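Local atomic coordinates of Dps family protein (Staphylococcus aureus subsp. aureus, PDB entry 2D5K), a protein that probably oxidises and stores iron in a hollow shell of twelve subunits, as other Dps proteins do, and is implicated in nucleoid compaction. Residues 19-24 with 76-81. Sequence-based numbering, arbitrary orientation.
Sequences WTVAYT and ECLEQS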
loop_
_atom_site.group_PDB
_atom_site.type_symbol
_atom_site.label_atom_id
_atom_site.label_comp_id
_atom_site.label_asym_id
_atom_site.label_seq_id
_atom_site.Cartn_x
_atom_site.Cartn_y
_atom_site.Cartn_z
ATOM N N TRP B 19 -4.061 -27.469 18.364
ATOM C CA TRP B 19 -3.335 -26.353 17.795
ATOM C C TRP B 19 -2.653 -25.437 18.795
ATOM O O TRP B 19 -1.704 -24.737 18.448
ATOM C CB TRP B 19 -4.251 -25.589 16.838
ATOM C CG TRP B 19 -4.588 -26.452 15.647
ATOM C CD1 TRP B 19 -5.688 -27.251 15.489
ATOM C CD2 TRP B 19 -3.754 -26.690 14.506
ATOM N NE1 TRP B 19 -5.586 -27.977 14.322
ATOM C CE2 TRP B 19 -4.410 -27.650 13.701
ATOM C CE3 TRP B 19 -2.515 -26.189 14.089
ATOM C CZ2 TRP B 19 -3.866 -28.117 12.499
ATOM C CZ3 TRP B 19 -1.973 -26.654 12.892
ATOM C CH2 TRP B 19 -2.652 -27.610 12.113
ATOM N N THR B 20 -3.116 -25.451 20.037
ATOM C CA THR B 20 -2.465 -24.638 21.051
ATOM C C THR B 20 -1.136 -25.337 21.344
ATOM O O THR B 20 -0.097 -24.693 21.460
ATOM C CB THR B 20 -3.311 -24.543 22.332
ATOM O OG1 THR B 20 -4.513 -23.809 22.051
ATOM C CG2 THR B 20 -2.540 -23.823 23.429
ATOM N N VAL B 21 -1.170 -26.663 21.447
ATOM C CA VAL B 21 0.055 -27.417 21.697
ATOM C C VAL B 21 0.975 -27.303 20.484
ATOM O O VAL B 21 2.181 -27.085 20.628
ATOM C CB VAL B 21 -0.237 -28.906 21.975
ATOM C CG1 VAL B 21 1.067 -29.667 22.157
ATOM C CG2 VAL B 21 -1.098 -29.041 23.226
ATOM N N ALA B 22 0.402 -27.438 19.288
ATOM C CA ALA B 22 1.183 -27.345 18.056
ATOM C C ALA B 22 1.828 -25.971 17.919
ATOM O O ALA B 22 2.943 -25.845 17.411
ATOM C CB ALA B 22 0.295 -27.622 16.850
ATOM N N TYR B 23 1.121 -24.942 18.374
ATOM C CA TYR B 23 1.628 -23.573 18.306
ATOM C C TYR B 23 3.010 -23.483 18.949
ATOM O O TYR B 23 3.942 -22.908 18.381
ATOM C CB TYR B 23 0.660 -22.630 19.025
ATOM C CG TYR B 23 1.098 -21.185 19.031
ATOM C CD1 TYR B 23 0.978 -20.390 17.888
ATOM C CD2 TYR B 23 1.641 -20.612 20.178
ATOM C CE1 TYR B 23 1.389 -19.055 17.894
ATOM C CE2 TYR B 23 2.055 -19.284 20.194
ATOM C CZ TYR B 23 1.926 -18.512 19.054
ATOM O OH TYR B 23 2.334 -17.199 19.079
ATOM N N THR B 24 3.141 -24.057 20.137
ATOM C CA THR B 24 4.416 -24.033 20.845
ATOM C C THR B 24 5.411 -25.036 20.261
ATOM O O THR B 24 6.610 -24.757 20.198
ATOM C CB THR B 24 4.203 -24.278 22.356
ATOM O OG1 THR B 24 3.590 -23.116 22.932
ATOM C CG2 THR B 24 5.530 -24.539 23.067
ATOM N N GLU B 76 -5.241 -27.573 30.331
ATOM C CA GLU B 76 -6.360 -28.282 29.717
ATOM C C GLU B 76 -6.001 -28.718 28.296
ATOM O O GLU B 76 -6.324 -29.832 27.880
ATOM C CB GLU B 76 -7.608 -27.392 29.698
ATOM C CG GLU B 76 -8.224 -27.160 31.078
ATOM C CD GLU B 76 -9.294 -26.080 31.073
ATOM O OE1 GLU B 76 -8.957 -24.903 30.822
ATOM O OE2 GLU B 76 -10.475 -26.410 31.318
ATOM N N CYS B 77 -5.325 -27.845 27.556
ATOM C CA CYS B 77 -4.927 -28.170 26.191
ATOM C C CYS B 77 -4.016 -29.399 26.155
ATOM O O CYS B 77 -4.200 -30.294 25.329
ATOM C CB CYS B 77 -4.226 -26.973 25.544
ATOM S SG CYS B 77 -5.328 -25.589 25.122
ATOM N N LEU B 78 -3.038 -29.447 27.055
ATOM C CA LEU B 78 -2.117 -30.578 27.110
ATOM C C LEU B 78 -2.853 -31.879 27.411
ATOM O O LEU B 78 -2.425 -32.955 26.998
ATOM C CB LEU B 78 -1.044 -30.342 28.178
ATOM C CG LEU B 78 0.018 -29.280 27.874
ATOM C CD1 LEU B 78 0.826 -28.971 29.130
ATOM C CD2 LEU B 78 0.930 -29.780 26.763
ATOM N N GLU B 79 -3.969 -31.776 28.128
ATOM C CA GLU B 79 -4.748 -32.957 28.484
ATOM C C GLU B 79 -5.527 -33.542 27.305
ATOM O O GLU B 79 -5.582 -34.758 27.135
ATOM C CB GLU B 79 -5.734 -32.622 29.611
ATOM C CG GLU B 79 -5.106 -31.945 30.817
ATOM C CD GLU B 79 -6.100 -31.698 31.939
ATOM O OE1 GLU B 79 -7.217 -31.204 31.659
ATOM O OE2 GLU B 79 -5.760 -31.990 33.106
ATOM N N GLN B 80 -6.116 -32.677 26.488
ATOM C CA GLN B 80 -6.925 -33.131 25.360
ATOM C C GLN B 80 -6.173 -33.362 24.047
ATOM O O GLN B 80 -6.530 -34.247 23.269
ATOM C CB GLN B 80 -8.054 -32.131 25.101
ATOM C CG GLN B 80 -8.833 -31.715 26.338
ATOM C CD GLN B 80 -9.942 -30.732 26.017
ATOM O OE1 GLN B 80 -10.529 -30.122 26.913
ATOM N NE2 GLN B 80 -10.243 -30.578 24.732
ATOM N N SER B 81 -5.139 -32.566 23.806
ATOM C CA SER B 81 -4.362 -32.646 22.569
ATOM C C SER B 81 -3.795 -34.007 22.159
ATOM O O SER B 81 -3.235 -34.732 22.983
ATOM C CB SER B 81 -3.207 -31.644 22.629
ATOM O OG SER B 81 -2.407 -31.724 21.460
#
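Val21 and Thr20 of helix 5-32 meet Cys77 and Leu78 of the short helix 74-80 and Ser81 just after its end through van der Waals packing, with no hydrogen bond crossing between the segments. The CG2 branch of Val21 does most of the touching. Chi1 of 177° sets CG1 anti to the backbone N and leaves CG2 anti to the carbonyl carbon, where it presses on Ser81 CB at 3.4 Å, tighter than usual for two carbons. The same methyl reaches Leu78 CD2 at 4.1 Å and lies 4.0 Å from the backbone O of Cys77, touching the last helical turn and the residue that follows it.

A second patch is van der Waals contact of the Cys77 thiol with Thr20: Cys77 SG sits against the branched end, 3.6 Å from Thr20 CB and 3.6 Å from Thr20 OG1, with Thr20 CG2 close by.

The two buried hydroxyls are each satisfied by a carbonyl near in sequence. Thr20 OG1 bonds back to the carbonyl of Val16, one turn earlier, and Ser81 OG turns to the carbonyl of Val83, while Ser81 N closes the final helical turn on Cys77 O at 2.9 Å.

The local axes pass 9.1 Å apart at -103°, nearly perpendicular, and Leu78 also packs on Thr75 of a second subunit. A short helix laid across the bundle in the connection between its second and third long helices is characteristic of the Dps variant of the ferritin-like four-helix bundle.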